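Local coordinates for phosphatidylinositol 4,5-bisphosphate-binding protein SLM1 (Saccharomyces cerevisiae, PDB 4A6H), which binds phosphatidylinositol 4,5-bisphosphate through its PH domain and acts with SLM2 as an effector of TORC2 and calcineurin signalling, at residues Asp101-Glu104 / Ser105-Trp109; Ser108-Asp111 / Asn112-Leu116. One frame throughout, in Å; residues are numbered along the deposited sequence.

Contact 1 of 2, residues Asp101-Glu104 / Ser105-Trp109; sequences DSYE and SMMSW
Met-107 lays its CG over one face of the Tyr-103 ring, 3.8 Å from the ring centroid and 22° off the ring normal, the geometry of a CH-pi contact. The carbon stands nearer the rim than the middle, with CZ as its closest ring atom. SD follows further out, 4.8 Å from the same centroid and oblique to the ring, which makes the pair a Met-aromatic contact as well. Tyr-103 holds CG anti to its N (chi1 175°), which brings the ring beside Met-107, and the two side chains run alongside each other in the same direction. Met-106 adds its terminal methyl, CE lying 3.7 Å from Tyr-103 CD1, and its body is buried against Phe-80 and His-62. This is the first turn of helix 103-116, the C-terminal helix of the PH domain, and Ser-102 is its N-cap: OG accepts from Ser-105 N at 3.1 Å with an N-H...O angle of 162°. One step on, Met-106 N donates to Ser-102 O at 2.9 Å, so Ser-102 serves the helix start with both side chain and backbone. The other flank is looser. Asp-101 OD1 comes no nearer than 3.3 Å to Ser-105 OG, and the exposed side chain of Glu-104 bends at chi2, back toward the start of the helix, and makes a long, weak ion pair with Lys-65.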
# COMPACT_ATOMS: atom_id res chain seq x y z
N ASP A 101 -19.00 -2.26 -14.64
CA ASP A 101 -19.39 -2.39 -16.04
C ASP A 101 -19.68 -3.83 -16.48
O ASP A 101 -20.46 -4.07 -17.40
CB ASP A 101 -18.30 -1.80 -16.93
CG ASP A 101 -17.41 -0.81 -16.19
OD1 ASP A 101 -16.67 -1.22 -15.27
OD2 ASP A 101 -17.47 0.39 -16.52
N SER A 102 -19.03 -4.79 -15.82
CA SER A 102 -19.12 -6.19 -16.21
C SER A 102 -18.83 -7.08 -15.01
O SER A 102 -18.29 -6.62 -14.01
CB SER A 102 -18.11 -6.51 -17.31
OG SER A 102 -16.79 -6.36 -16.82
N TYR A 103 -19.16 -8.36 -15.13
CA TYR A 103 -18.83 -9.33 -14.10
C TYR A 103 -17.33 -9.32 -13.83
O TYR A 103 -16.90 -9.31 -12.68
CB TYR A 103 -19.28 -10.74 -14.51
CG TYR A 103 -18.87 -11.82 -13.54
CD1 TYR A 103 -19.62 -12.08 -12.40
CD2 TYR A 103 -17.72 -12.58 -13.75
CE1 TYR A 103 -19.23 -13.06 -11.49
CE2 TYR A 103 -17.33 -13.56 -12.86
CZ TYR A 103 -18.09 -13.80 -11.73
OH TYR A 103 -17.70 -14.78 -10.85
N GLU A 104 -16.54 -9.33 -14.90
CA GLU A 104 -15.08 -9.41 -14.76
C GLU A 104 -14.52 -8.18 -14.03
O GLU A 104 -13.64 -8.32 -13.18
CB GLU A 104 -14.42 -9.56 -16.14
CG GLU A 104 -15.11 -10.58 -17.05
CD GLU A 104 -16.18 -9.95 -17.94
OE1 GLU A 104 -15.82 -9.30 -18.94
OE2 GLU A 104 -17.39 -10.11 -17.64
N SER A 105 -15.02 -7.00 -14.37
CA SER A 105 -14.57 -5.78 -13.71
C SER A 105 -14.98 -5.82 -12.25
O SER A 105 -14.20 -5.46 -11.36
CB SER A 105 -15.16 -4.55 -14.38
OG SER A 105 -14.79 -3.38 -13.68
N MET A 106 -16.22 -6.24 -12.01
CA MET A 106 -16.71 -6.34 -10.64
C MET A 106 -15.80 -7.26 -9.83
O MET A 106 -15.46 -6.96 -8.68
CB MET A 106 -18.16 -6.83 -10.62
CG MET A 106 -18.72 -7.13 -9.23
SD MET A 106 -18.22 -8.72 -8.56
CE MET A 106 -19.29 -9.79 -9.51
N MET A 107 -15.40 -8.39 -10.42
CA MET A 107 -14.59 -9.33 -9.67
C MET A 107 -13.19 -8.78 -9.40
O MET A 107 -12.59 -9.07 -8.37
CB MET A 107 -14.53 -10.69 -10.36
CG MET A 107 -15.82 -11.51 -10.23
SD MET A 107 -16.32 -11.82 -8.52
CE MET A 107 -15.00 -12.88 -7.93
N SER A 108 -12.67 -7.97 -10.31
CA SER A 108 -11.40 -7.29 -10.05
C SER A 108 -11.52 -6.36 -8.83
O SER A 108 -10.66 -6.38 -7.95
CB SER A 108 -10.92 -6.53 -11.28
OG SER A 108 -9.73 -5.82 -11.00
N TRP A 109 -12.59 -5.58 -8.77
CA TRP A 109 -12.83 -4.73 -7.60
C TRP A 109 -13.01 -5.58 -6.34
O TRP A 109 -12.41 -5.29 -5.29
CB TRP A 109 -14.07 -3.87 -7.81
CG TRP A 109 -13.84 -2.67 -8.68
CD1 TRP A 109 -14.19 -2.52 -9.99
CD2 TRP A 109 -13.18 -1.46 -8.29
NE1 TRP A 109 -13.81 -1.27 -10.44
CE2 TRP A 109 -13.20 -0.60 -9.41
CE3 TRP A 109 -12.62 -0.99 -7.09
CZ2 TRP A 109 -12.64 0.68 -9.37
CZ3 TRP A 109 -12.07 0.28 -7.06
CH2 TRP A 109 -12.09 1.10 -8.20

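Contact 2 of 2, residues Ser108-Asp111 / Asn112-Leu116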
# COMPACT_ATOMS: atom_id res chain seq x y z
N SER A 108 -12.67 -7.97 -10.31
CA SER A 108 -11.40 -7.29 -10.05
C SER A 108 -11.52 -6.36 -8.83
O SER A 108 -10.66 -6.38 -7.95
CB SER A 108 -10.92 -6.53 -11.28
OG SER A 108 -9.73 -5.82 -11.00
N TRP A 109 -12.59 -5.58 -8.77
CA TRP A 109 -12.83 -4.73 -7.60
C TRP A 109 -13.01 -5.58 -6.34
O TRP A 109 -12.41 -5.29 -5.29
CB TRP A 109 -14.07 -3.87 -7.81
CG TRP A 109 -13.84 -2.67 -8.68
CD1 TRP A 109 -14.19 -2.52 -9.99
CD2 TRP A 109 -13.18 -1.46 -8.29
NE1 TRP A 109 -13.81 -1.27 -10.44
CE2 TRP A 109 -13.20 -0.60 -9.41
CE3 TRP A 109 -12.62 -0.99 -7.09
CZ2 TRP A 109 -12.64 0.68 -9.37
CZ3 TRP A 109 -12.07 0.28 -7.06
CH2 TRP A 109 -12.09 1.10 -8.20
N PHE A 110 -13.84 -6.61 -6.44
CA PHE A 110 -14.17 -7.44 -5.29
C PHE A 110 -12.93 -8.10 -4.73
O PHE A 110 -12.68 -8.03 -3.53
CB PHE A 110 -15.20 -8.52 -5.69
CG PHE A 110 -15.66 -9.37 -4.54
CD1 PHE A 110 -16.76 -8.99 -3.78
CD2 PHE A 110 -14.98 -10.53 -4.20
CE1 PHE A 110 -17.18 -9.76 -2.70
CE2 PHE A 110 -15.40 -11.31 -3.13
CZ PHE A 110 -16.50 -10.92 -2.38
N ASP A 111 -12.12 -8.70 -5.59
CA ASP A 111 -10.94 -9.42 -5.10
C ASP A 111 -9.84 -8.48 -4.57
O ASP A 111 -9.19 -8.78 -3.57
CB ASP A 111 -10.35 -10.35 -6.16
CG ASP A 111 -11.25 -11.52 -6.47
OD1 ASP A 111 -12.04 -11.92 -5.60
OD2 ASP A 111 -11.16 -12.02 -7.61
N ASN A 112 -9.66 -7.33 -5.22
CA ASN A 112 -8.72 -6.34 -4.72
C ASN A 112 -9.15 -5.79 -3.36
O ASN A 112 -8.32 -5.60 -2.48
CB ASN A 112 -8.51 -5.22 -5.74
CG ASN A 112 -7.46 -5.56 -6.78
OD1 ASN A 112 -6.27 -5.27 -6.59
ND2 ASN A 112 -7.88 -6.18 -7.87
N LEU A 113 -10.45 -5.59 -3.16
CA LEU A 113 -10.94 -5.12 -1.87
C LEU A 113 -10.79 -6.21 -0.81
O LEU A 113 -10.39 -5.94 0.32
CB LEU A 113 -12.40 -4.70 -1.97
CG LEU A 113 -12.56 -3.31 -2.57
CD1 LEU A 113 -13.97 -3.10 -3.13
CD2 LEU A 113 -12.24 -2.22 -1.54
N LYS A 114 -11.12 -7.44 -1.20
CA LYS A 114 -11.08 -8.58 -0.29
C LYS A 114 -9.70 -8.75 0.33
O LYS A 114 -9.59 -8.96 1.53
CB LYS A 114 -11.51 -9.85 -1.02
CG LYS A 114 -11.52 -11.08 -0.12
CD LYS A 114 -11.86 -12.35 -0.90
CE LYS A 114 -10.75 -12.72 -1.88
NZ LYS A 114 -10.87 -14.15 -2.31
N ILE A 115 -8.64 -8.65 -0.48
CA ILE A 115 -7.31 -8.89 0.08
C ILE A 115 -6.78 -7.76 0.94
O ILE A 115 -5.80 -7.94 1.66
CB ILE A 115 -6.27 -9.36 -0.97
CG1 ILE A 115 -5.97 -8.24 -1.97
CG2 ILE A 115 -6.73 -10.63 -1.66
CD1 ILE A 115 -4.81 -8.56 -2.89
N LEU A 116 -7.45 -6.60 0.90
CA LEU A 116 -7.07 -5.47 1.74
C LEU A 116 -7.96 -5.35 2.98
O LEU A 116 -7.73 -4.48 3.82
CB LEU A 116 -7.14 -4.16 0.93
CG LEU A 116 -6.08 -4.02 -0.17
CD1 LEU A 116 -6.42 -2.86 -1.11
CD2 LEU A 116 -4.71 -3.82 0.41
O HOH W 1 -13.25 -14.23 -4.69
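Asn-112 grips Ser-108 O twice, through its backbone N at 3.1 Å and its side-chain ND2 at 2.8 Å. The two donors arrive from opposite faces of the carbonyl plane. The ND2 bond is nearly straight (165° at the hydrogen), and the oxygen lies only 6° out of the amide plane; chi1 of -85° sets CG anti to the carbonyl carbon and lets the amide fold back along the helix. Alongside, Asp-111 and Lys-114 run side by side, pointing the same way. OD1 and NZ are 4.1 Å apart, too far for a salt bridge, and a water spans them, donating to Asp-111 OD1 at 2.8 Å and accepting a weak bond from Lys-114 NZ. On the buried side, Leu-113 CD1 packs 3.4 Å from Trp-109 O.

Further out, Ser-108 OG bonds to Lys-8, which also makes a cation-pi contact with Trp-109. Phe-110 meets His-62 edge-to-face, while Phe-80 touches Trp-109, Phe-110 and Leu-113. Phe-4 of a third subunit packs on Asn-112, and Leu-116 of a second subunit on Ile-115. An amphipathic C-terminal helix set against the beta-sheet core in this way is a hallmark of the PH domain.

In the fold
Contacts 1 and 2 are successive parts of one helix, 103-116, with centres about 10 Å apart, and they share Ser-108 and Trp-109. Contact 1 covers the capped start and is largely a surface contact, its centre about 12 Å from that of the chain; contact 2 is mostly buried, about 10 Å from the chain centre, and also meets two other subunits. Phe-80 of strand 79-84 is common ground, touching Met-106 in the first and Phe-110 and Leu-113 in the second. Neither pair of segments lines an inositol-4-phosphate pocket: the side chain of Met-106 is about 11 Å, and that of Trp-109 about 9 Å, from a bound ligand.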